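Local coordinates for protein acetylene hydratase (Pelobacter acetylenicus, PDB 2E7Z) that catalyses the non-redox hydration of acetylene to acetaldehyde, using a tungsten-bis(molybdopterin guanine dinucleotide) cofactor and a [4Fe-4S] cluster, at residues 50-55 / 610-615; 56-61 / 459-464. All coordinates share one frame; numbering follows the deposited sequence.

In the fold
Contact 1 holds the end of helix 49-53 and contact 2 the chain just after it, and both second segments also bind the same molybdopterin guanine dinucleotide. Contact 1 ties the helix end to the loop 610-615 of the dinucleotide-binding domain; it starts buried, with I52 against Y612, and runs out to the exposed P615, so that apolar packing gives way to one histidine-to-carbonyl hydrogen bond. Contact 2 joins 56-61 to 459-464 wholly in the interior, through a single two-bonded salt bridge. Their centres lie about 11 Å apart, and they meet where R53 of contact 1 adds a second arginine to E461 of contact 2, with R53 NH1 to E461 OE2 at 2.8 Å.

Contact 1 (50-55 / 610-615); sequences DTIRTH and SCYHQP. With MGD (2-amino-5,6-dimercapto-7-methyl-3,7,8a,9-tetrahydro-8-oxa-1,3,9,10-tetraaza-anthracen-4-one guanosine dinucleotide), chain E.
The end of helix 49-53 is fastened here to the cofactor-binding loop 610-615 of the molybdopterin dinucleotide-binding domain, by I52 on the inside and H55 farther out. CG1 of I52 rests 3.8 Å from CD1 of the Y612 ring, and the two side chains cross at about a right angle. A branched aliphatic suits this buried spot: CG2 lies anti to the backbone N (CG1 at chi1 -56°), which leaves the CG1-CD1 arm to reach the tyrosine. The other end of Y612 turns to the iron-sulfur side, where its OH bonds to the carbonyl of S8.

H55 follows T54, the first residue to leave the helix. Its ring takes Q614 CB over one face, 3.7 Å from the centroid, in a CH-pi contact. At the edge, H55 NE2 donates to P615 O over 2.7 Å; the oxygen lies in the ring plane and offers a lone pair. The second ring nitrogen, ND1, accepts from the backbone N of D57, and bonds at both nitrogens leave the ring little freedom to flip or turn. Replacing it with an alanine would probably leave P615 O without its donor and uncover Q614 CB.

At the start of the same loop, S610 meets the cofactor phosphate oxygen O2B of MGD twice, from its backbone N at 2.9 Å and from OG at 2.6 Å, while C611 SG packs 3.5 Å from MGD C2'. This loop, which packs against the end of helix 49-53 and brings the N-H and hydroxyl of S610 together on one pyrophosphate oxygen, is part of the molybdopterin guanine dinucleotide site of this DMSO reductase family enzyme.

Contact 2 (56-61 / 459-464); sequences KDRVLY and WLERPV. With MGD (2-amino-5,6-dimercapto-7-methyl-3,7,8a,9-tetrahydro-8-oxa-1,3,9,10-tetraaza-anthracen-4-one guanosine dinucleotide), chain E.
The guanidinium of R58 has L60 CD2 over one face, 3.5 Å above the plane, and the carboxylate of E461 at its edge. The two side chains come from opposite directions and join end-on: R58 NH1 donates to E461 OE2 over 2.8 Å at an almost straight 175°, and R58 NH2 to E461 OE1 over 2.9 Å. Both oxygens are met on their syn side and lie close to the guanidinium plane, but the carboxylate is turned 33° against it, so the pair is twisted rather than coplanar.

Arginine suits this place because its reach spans a wide gap: the nearest CA atoms of the two segments, those of R58 and W459, are 13.8 Å apart. Its CG stands anti to the backbone N (chi1 -177°) and the chain stays extended as far as NE, carrying the charge across to a glutamate that is itself extended beyond CG. Both residues are buried, and their polar ends have further partners: R58 NH1 probably also donates to the carbonyl of R53, and R58 NH2 bonds to that of G456, while E461 has R53 as the second arginine on OE2 and the backbone N of H458 on OE1. Two arginines around one carboxylate would probably favour its ionised form.

Next to E461, R462 turns its guanidinium edge to the guanine. NH2 and NH1 both donate to MGD O6, at 2.9 and 3.1 Å, forming a fork on the base carbonyl; W459 N lies over the centre of one guanidinium face. R462 NH2 also pairs with D457. The salt bridge lies one residue before R462, and is consistent with a loop held in place beside the guanine in the molybdopterin guanine dinucleotide site of this DMSO reductase family enzyme.

Contact 1 (50-55 / 610-615)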
loop_
_atom_site.group_PDB
_atom_site.type_symbol
_atom_site.label_atom_id
_atom_site.label_comp_id
_atom_site.label_asym_id
_atom_site.label_seq_id
_atom_site.Cartn_x
_atom_site.Cartn_y
_atom_site.Cartn_z
ATOM N N ASP A 50 13.981 -16.322 -9.510
ATOM C CA ASP A 50 15.148 -16.254 -10.389
ATOM C C ASP A 50 14.748 -16.221 -11.859
ATOM O O ASP A 50 15.498 -15.698 -12.666
ATOM C CB ASP A 50 16.170 -17.362 -10.105
ATOM C CG ASP A 50 17.594 -16.968 -10.519
ATOM O OD1 ASP A 50 17.946 -15.783 -10.305
ATOM O OD2 ASP A 50 18.332 -17.836 -11.078
ATOM N N THR A 51 13.548 -16.707 -12.186
ATOM C CA THR A 51 13.072 -16.612 -13.584
ATOM C C THR A 51 12.788 -15.158 -13.981
ATOM O O THR A 51 12.786 -14.811 -15.167
ATOM C CB THR A 51 11.803 -17.439 -13.871
ATOM O OG1 THR A 51 10.685 -16.819 -13.226
ATOM C CG2 THR A 51 11.955 -18.889 -13.391
ATOM N N ILE A 52 12.548 -14.323 -12.966
ATOM C CA ILE A 52 12.394 -12.883 -13.160
ATOM C C ILE A 52 13.754 -12.193 -13.135
ATOM O O ILE A 52 14.065 -11.393 -14.030
ATOM C CB ILE A 52 11.487 -12.297 -12.084
ATOM C CG1 ILE A 52 10.124 -13.023 -12.062
ATOM C CG2 ILE A 52 11.283 -10.784 -12.325
ATOM C CD1 ILE A 52 9.319 -12.997 -13.371
ATOM N N ARG A 53 14.578 -12.512 -12.122
ATOM C CA ARG A 53 15.922 -11.939 -12.078
ATOM C C ARG A 53 16.709 -12.176 -13.385
ATOM O O ARG A 53 17.482 -11.312 -13.824
ATOM C CB ARG A 53 16.714 -12.470 -10.880
ATOM C CG ARG A 53 18.042 -11.768 -10.703
ATOM C CD ARG A 53 18.976 -12.565 -9.813
ATOM N NE ARG A 53 19.782 -13.543 -10.550
ATOM C CZ ARG A 53 20.916 -13.248 -11.186
ATOM N NH1 ARG A 53 21.382 -12.002 -11.218
ATOM N NH2 ARG A 53 21.606 -14.231 -11.766
ATOM N N THR A 54 16.531 -13.358 -13.991
ATOM C CA THR A 54 17.278 -13.710 -15.202
ATOM C C THR A 54 16.449 -13.615 -16.474
ATOM O O THR A 54 16.866 -14.124 -17.517
ATOM C CB THR A 54 17.928 -15.127 -15.109
ATOM O OG1 THR A 54 16.899 -16.117 -15.027
ATOM C CG2 THR A 54 18.792 -15.207 -13.865
ATOM N N HIS A 55 15.275 -13.007 -16.403
ATOM C CA HIS A 55 14.375 -12.981 -17.550
ATOM C C HIS A 55 15.042 -12.314 -18.737
ATOM O O HIS A 55 15.709 -11.281 -18.575
ATOM C CB HIS A 55 13.054 -12.262 -17.204
ATOM C CG HIS A 55 11.967 -12.638 -18.151
ATOM N ND1 HIS A 55 11.827 -12.049 -19.385
ATOM C CD2 HIS A 55 11.020 -13.598 -18.075
ATOM C CE1 HIS A 55 10.837 -12.639 -20.038
ATOM N NE2 HIS A 55 10.315 -13.562 -19.254
ATOM N N SER A 610 1.257 -5.441 -10.606
ATOM C CA SER A 610 1.455 -5.588 -12.048
ATOM C C SER A 610 2.689 -6.392 -12.433
ATOM O O SER A 610 3.075 -6.350 -13.596
ATOM C CB SER A 610 1.472 -4.212 -12.729
ATOM O OG SER A 610 2.703 -3.524 -12.505
ATOM N N CYS A 611 3.282 -7.086 -11.457
ATOM C CA CYS A 611 4.582 -7.751 -11.643
ATOM C C CYS A 611 4.429 -9.216 -11.997
ATOM O O CYS A 611 3.502 -9.899 -11.550
ATOM C CB CYS A 611 5.420 -7.696 -10.372
ATOM S SG CYS A 611 5.647 -6.011 -9.697
ATOM N N TYR A 612 5.425 -9.698 -12.737
ATOM C CA TYR A 612 5.630 -11.126 -13.087
ATOM C C TYR A 612 4.695 -11.612 -14.187
ATOM O O TYR A 612 4.474 -12.831 -14.337
ATOM C CB TYR A 612 5.623 -12.096 -11.867
ATOM C CG TYR A 612 6.233 -11.493 -10.645
ATOM C CD1 TYR A 612 7.383 -10.701 -10.738
ATOM C CD2 TYR A 612 5.627 -11.661 -9.401
ATOM C CE1 TYR A 612 7.917 -10.082 -9.593
ATOM C CE2 TYR A 612 6.137 -11.066 -8.270
ATOM C CZ TYR A 612 7.270 -10.254 -8.367
ATOM O OH TYR A 612 7.749 -9.621 -7.236
ATOM N N HIS A 613 4.170 -10.685 -14.991
ATOM C CA HIS A 613 3.417 -11.087 -16.194
ATOM C C HIS A 613 4.305 -11.421 -17.407
ATOM O O HIS A 613 3.788 -11.818 -18.455
ATOM C CB HIS A 613 2.371 -10.016 -16.557
ATOM C CG HIS A 613 1.356 -9.767 -15.488
ATOM N ND1 HIS A 613 0.645 -10.791 -14.888
ATOM C CD2 HIS A 613 0.883 -8.613 -14.953
ATOM C CE1 HIS A 613 -0.184 -10.276 -13.995
ATOM N NE2 HIS A 613 -0.072 -8.960 -14.030
ATOM N N GLN A 614 5.620 -11.218 -17.298
ATOM C CA GLN A 614 6.545 -11.590 -18.381
ATOM C C GLN A 614 6.375 -13.091 -18.705
ATOM O O GLN A 614 6.060 -13.868 -17.794
ATOM C CB GLN A 614 7.985 -11.292 -17.956
ATOM C CG GLN A 614 8.371 -9.832 -18.119
ATOM C CD GLN A 614 7.775 -8.931 -17.016
ATOM O OE1 GLN A 614 7.489 -9.385 -15.885
ATOM N NE2 GLN A 614 7.596 -7.651 -17.341
ATOM N N PRO A 615 6.545 -13.499 -19.995
ATOM C CA PRO A 615 6.428 -14.912 -20.336
ATOM C C PRO A 615 7.257 -15.783 -19.398
ATOM O O PRO A 615 8.446 -15.532 -19.200
ATOM C CB PRO A 615 6.968 -14.976 -21.771
ATOM C CG PRO A 615 6.583 -13.663 -22.363
ATOM C CD PRO A 615 6.784 -12.673 -21.196
HETATM P PB MGD E . 3.107 -1.846 -9.312
HETATM O O1B MGD E . 2.170 -0.716 -9.660
HETATM O O2B MGD E . 2.922 -3.182 -9.932
HETATM O O3B MGD E . 3.137 -2.112 -7.730
HETATM O O3A MGD E . 2.058 -0.676 -5.974
HETATM P PA MGD E . 3.507 -1.161 -6.490
HETATM O O1A MGD E . 4.179 -2.066 -5.501
HETATM O O2A MGD E . 4.199 0.084 -6.957
HETATM O "O5'" MGD E . 4.588 -1.304 -9.650
HETATM C "C5'" MGD E . 5.708 -1.947 -9.064
HETATM C "C4'" MGD E . 6.840 -1.816 -10.063
HETATM O "O4'" MGD E . 8.051 -2.178 -9.380
HETATM C "C3'" MGD E . 6.759 -2.810 -11.217
HETATM O "O3'" MGD E . 6.789 -2.085 -12.458
HETATM C "C2'" MGD E . 7.975 -3.750 -11.071
HETATM O "O2'" MGD E . 8.580 -4.208 -12.296
HETATM C "C1'" MGD E . 8.923 -2.870 -10.302
HETATM N N9 MGD E . 9.897 -3.554 -9.437
HETATM C C8 MGD E . 9.696 -4.656 -8.673
HETATM N N7 MGD E . 10.784 -4.932 -7.937
HETATM C C5 MGD E . 11.675 -3.945 -8.178
HETATM C C6 MGD E . 13.018 -3.603 -7.740
HETATM O O6 MGD E . 13.627 -4.305 -6.907
HETATM N N1 MGD E . 13.539 -2.474 -8.250
HETATM C C2 MGD E . 12.970 -1.716 -9.181
HETATM N N2 MGD E . 13.618 -0.596 -9.611
HETATM N N3 MGD E . 11.746 -1.974 -9.634
HETATM C C4 MGD E . 11.088 -3.051 -9.158
HETATM C C10 MGD E . 1.359 -1.523 -5.061
HETATM C C11 MGD E . 0.242 -0.693 -4.466
HETATM O O11 MGD E . -0.661 -0.437 -5.540
HETATM C C12 MGD E . -0.438 -1.455 -3.355
HETATM S S12 MGD E . 0.531 -2.085 -2.095
HETATM C C13 MGD E . -1.775 -1.585 -3.325
HETATM S S13 MGD E . -2.566 -2.543 -2.160
HETATM C C14 MGD E . -2.679 -0.922 -4.317
HETATM N N15 MGD E . -3.296 -1.878 -5.224
HETATM C C16 MGD E . -4.036 -1.302 -6.214
HETATM C C17 MGD E . -5.235 -1.908 -6.810
HETATM O O17 MGD E . -5.651 -3.017 -6.408
HETATM N N18 MGD E . -5.865 -1.222 -7.785
HETATM C C19 MGD E . -5.447 -0.012 -8.235
HETATM N N19 MGD E . -6.118 0.621 -9.221
HETATM N N20 MGD E . -4.348 0.580 -7.751
HETATM C C21 MGD E . -3.643 0.006 -6.767
HETATM N N22 MGD E . -2.569 0.629 -6.276
HETATM C C23 MGD E . -1.886 0.139 -5.097
#

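Contact 2 (56-61 / 459-464)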
loop_
_atom_site.group_PDB
_atom_site.type_symbol
_atom_site.label_atom_id
_atom_site.label_comp_id
_atom_site.label_asym_id
_atom_site.label_seq_id
_atom_site.Cartn_x
_atom_site.Cartn_y
_atom_site.Cartn_z
ATOM N N LYS A 56 14.885 -12.889 -19.938
ATOM C CA LYS A 56 15.524 -12.292 -21.117
ATOM C C LYS A 56 15.061 -10.871 -21.400
ATOM O O LYS A 56 15.805 -10.094 -21.986
ATOM C CB LYS A 56 15.336 -13.159 -22.374
ATOM C CG LYS A 56 13.896 -13.309 -22.819
ATOM C CD LYS A 56 13.756 -14.214 -24.042
ATOM C CE LYS A 56 14.523 -13.685 -25.252
ATOM N NZ LYS A 56 13.922 -12.447 -25.833
ATOM N N ASP A 57 13.853 -10.514 -20.942
ATOM C CA ASP A 57 13.326 -9.149 -21.171
ATOM C C ASP A 57 13.671 -8.167 -20.070
ATOM O O ASP A 57 13.238 -7.005 -20.127
ATOM C CB ASP A 57 11.816 -9.176 -21.415
ATOM C CG ASP A 57 11.450 -10.006 -22.640
ATOM O OD1 ASP A 57 12.221 -9.948 -23.620
ATOM O OD2 ASP A 57 10.411 -10.702 -22.611
ATOM N N ARG A 58 14.422 -8.611 -19.058
ATOM C CA ARG A 58 14.807 -7.690 -17.990
ATOM C C ARG A 58 15.663 -6.564 -18.571
ATOM O O ARG A 58 16.544 -6.779 -19.418
ATOM C CB ARG A 58 15.558 -8.450 -16.895
ATOM C CG ARG A 58 15.929 -7.566 -15.717
ATOM C CD ARG A 58 16.559 -8.358 -14.606
ATOM N NE ARG A 58 17.041 -7.383 -13.585
ATOM C CZ ARG A 58 17.950 -7.646 -12.634
ATOM N NH1 ARG A 58 18.472 -8.866 -12.501
ATOM N NH2 ARG A 58 18.357 -6.694 -11.794
ATOM N N VAL A 59 15.374 -5.337 -18.151
ATOM C CA VAL A 59 16.179 -4.193 -18.539
ATOM C C VAL A 59 17.430 -4.152 -17.677
ATOM O O VAL A 59 17.344 -3.958 -16.452
ATOM C CB VAL A 59 15.363 -2.872 -18.398
ATOM C CG1 VAL A 59 16.221 -1.647 -18.706
ATOM C CG2 VAL A 59 14.135 -2.913 -19.326
ATOM N N LEU A 60 18.599 -4.335 -18.290
ATOM C CA LEU A 60 19.858 -4.391 -17.557
ATOM C C LEU A 60 20.780 -3.203 -17.829
ATOM O O LEU A 60 21.845 -3.077 -17.205
ATOM C CB LEU A 60 20.585 -5.718 -17.821
ATOM C CG LEU A 60 19.928 -6.958 -17.235
ATOM C CD1 LEU A 60 20.799 -8.183 -17.647
ATOM C CD2 LEU A 60 19.744 -6.907 -15.736
ATOM N N TYR A 61 20.385 -2.330 -18.746
ATOM C CA TYR A 61 21.199 -1.184 -19.147
ATOM C C TYR A 61 20.303 0.032 -19.308
ATOM O O TYR A 61 19.141 -0.105 -19.722
ATOM C CB TYR A 61 21.950 -1.450 -20.474
ATOM C CG TYR A 61 22.886 -2.629 -20.380
ATOM C CD1 TYR A 61 22.426 -3.910 -20.613
ATOM C CD2 TYR A 61 24.229 -2.461 -20.020
ATOM C CE1 TYR A 61 23.270 -5.019 -20.489
ATOM C CE2 TYR A 61 25.091 -3.559 -19.913
ATOM C CZ TYR A 61 24.593 -4.818 -20.141
ATOM O OH TYR A 61 25.430 -5.903 -20.037
ATOM N N TRP A 459 15.961 -8.230 -5.685
ATOM C CA TRP A 459 16.141 -8.620 -4.287
ATOM C C TRP A 459 17.149 -9.752 -4.039
ATOM O O TRP A 459 17.620 -9.906 -2.920
ATOM C CB TRP A 459 14.788 -8.901 -3.609
ATOM C CG TRP A 459 13.996 -10.081 -4.080
ATOM C CD1 TRP A 459 12.963 -10.065 -4.975
ATOM C CD2 TRP A 459 14.075 -11.425 -3.576
ATOM N NE1 TRP A 459 12.429 -11.351 -5.099
ATOM C CE2 TRP A 459 13.092 -12.188 -4.240
ATOM C CE3 TRP A 459 14.886 -12.058 -2.622
ATOM C CZ2 TRP A 459 12.903 -13.550 -3.975
ATOM C CZ3 TRP A 459 14.680 -13.395 -2.354
ATOM C CH2 TRP A 459 13.706 -14.124 -3.031
ATOM N N LEU A 460 17.459 -10.552 -5.055
ATOM C CA LEU A 460 18.479 -11.604 -4.916
ATOM C C LEU A 460 19.887 -11.028 -5.158
ATOM O O LEU A 460 20.874 -11.772 -5.153
ATOM C CB LEU A 460 18.185 -12.783 -5.886
ATOM C CG LEU A 460 17.003 -13.656 -5.453
ATOM C CD1 LEU A 460 16.601 -14.576 -6.637
ATOM C CD2 LEU A 460 17.364 -14.490 -4.226
ATOM N N GLU A 461 19.967 -9.709 -5.382
ATOM C CA GLU A 461 21.217 -9.058 -5.757
ATOM C C GLU A 461 21.630 -7.956 -4.792
ATOM O O GLU A 461 22.487 -7.114 -5.129
ATOM C CB GLU A 461 21.101 -8.445 -7.156
ATOM C CG GLU A 461 20.692 -9.441 -8.252
ATOM C CD GLU A 461 20.341 -8.762 -9.572
ATOM O OE1 GLU A 461 20.010 -7.543 -9.576
ATOM O OE2 GLU A 461 20.402 -9.463 -10.605
ATOM N N ARG A 462 21.043 -7.929 -3.595
ATOM C CA ARG A 462 21.307 -6.807 -2.703
ATOM C C ARG A 462 21.191 -7.153 -1.228
ATOM O O ARG A 462 20.330 -7.944 -0.838
ATOM C CB ARG A 462 20.349 -5.650 -3.036
ATOM C CG ARG A 462 18.843 -5.965 -2.797
ATOM C CD ARG A 462 17.991 -4.868 -3.399
ATOM N NE ARG A 462 16.559 -5.124 -3.250
ATOM C CZ ARG A 462 15.658 -4.879 -4.207
ATOM N NH1 ARG A 462 14.375 -5.122 -3.988
ATOM N NH2 ARG A 462 16.037 -4.354 -5.375
ATOM N N PRO A 463 22.014 -6.503 -0.398
ATOM C CA PRO A 463 21.794 -6.596 1.046
ATOM C C PRO A 463 20.673 -5.629 1.438
ATOM O O PRO A 463 20.460 -4.631 0.741
ATOM C CB PRO A 463 23.106 -6.090 1.616
ATOM C CG PRO A 463 23.555 -5.047 0.630
ATOM C CD PRO A 463 23.123 -5.580 -0.730
ATOM N N VAL A 464 19.991 -5.909 2.534
ATOM C CA VAL A 464 19.004 -4.973 3.088
ATOM C C VAL A 464 19.047 -4.996 4.605
ATOM O O VAL A 464 19.074 -6.065 5.215
ATOM C CB VAL A 464 17.545 -5.338 2.652
ATOM C CG1 VAL A 464 16.537 -4.345 3.252
ATOM C CG2 VAL A 464 17.398 -5.351 1.145
HETATM P PB MGD E . 3.107 -1.846 -9.312
HETATM O O1B MGD E . 2.170 -0.716 -9.660
HETATM O O2B MGD E . 2.922 -3.182 -9.932
HETATM O O3B MGD E . 3.137 -2.112 -7.730
HETATM O O3A MGD E . 2.058 -0.676 -5.974
HETATM P PA MGD E . 3.507 -1.161 -6.490
HETATM O O1A MGD E . 4.179 -2.066 -5.501
HETATM O O2A MGD E . 4.199 0.084 -6.957
HETATM O "O5'" MGD E . 4.588 -1.304 -9.650
HETATM C "C5'" MGD E . 5.708 -1.947 -9.064
HETATM C "C4'" MGD E . 6.840 -1.816 -10.063
HETATM O "O4'" MGD E . 8.051 -2.178 -9.380
HETATM C "C3'" MGD E . 6.759 -2.810 -11.217
HETATM O "O3'" MGD E . 6.789 -2.085 -12.458
HETATM C "C2'" MGD E . 7.975 -3.750 -11.071
HETATM O "O2'" MGD E . 8.580 -4.208 -12.296
HETATM C "C1'" MGD E . 8.923 -2.870 -10.302
HETATM N N9 MGD E . 9.897 -3.554 -9.437
HETATM C C8 MGD E . 9.696 -4.656 -8.673
HETATM N N7 MGD E . 10.784 -4.932 -7.937
HETATM C C5 MGD E . 11.675 -3.945 -8.178
HETATM C C6 MGD E . 13.018 -3.603 -7.740
HETATM O O6 MGD E . 13.627 -4.305 -6.907
HETATM N N1 MGD E . 13.539 -2.474 -8.250
HETATM C C2 MGD E . 12.970 -1.716 -9.181
HETATM N N2 MGD E . 13.618 -0.596 -9.611
HETATM N N3 MGD E . 11.746 -1.974 -9.634
HETATM C C4 MGD E . 11.088 -3.051 -9.158
HETATM C C10 MGD E . 1.359 -1.523 -5.061
HETATM C C11 MGD E . 0.242 -0.693 -4.466
HETATM O O11 MGD E . -0.661 -0.437 -5.540
HETATM C C12 MGD E . -0.438 -1.455 -3.355
HETATM S S12 MGD E . 0.531 -2.085 -2.095
HETATM C C13 MGD E . -1.775 -1.585 -3.325
HETATM S S13 MGD E . -2.566 -2.543 -2.160
HETATM C C14 MGD E . -2.679 -0.922 -4.317
HETATM N N15 MGD E . -3.296 -1.878 -5.224
HETATM C C16 MGD E . -4.036 -1.302 -6.214
HETATM C C17 MGD E . -5.235 -1.908 -6.810
HETATM O O17 MGD E . -5.651 -3.017 -6.408
HETATM N N18 MGD E . -5.865 -1.222 -7.785
HETATM C C19 MGD E . -5.447 -0.012 -8.235
HETATM N N19 MGD E . -6.118 0.621 -9.221
HETATM N N20 MGD E . -4.348 0.580 -7.751
HETATM C C21 MGD E . -3.643 0.006 -6.767
HETATM N N22 MGD E . -2.569 0.629 -6.276
HETATM C C23 MGD E . -1.886 0.139 -5.097
#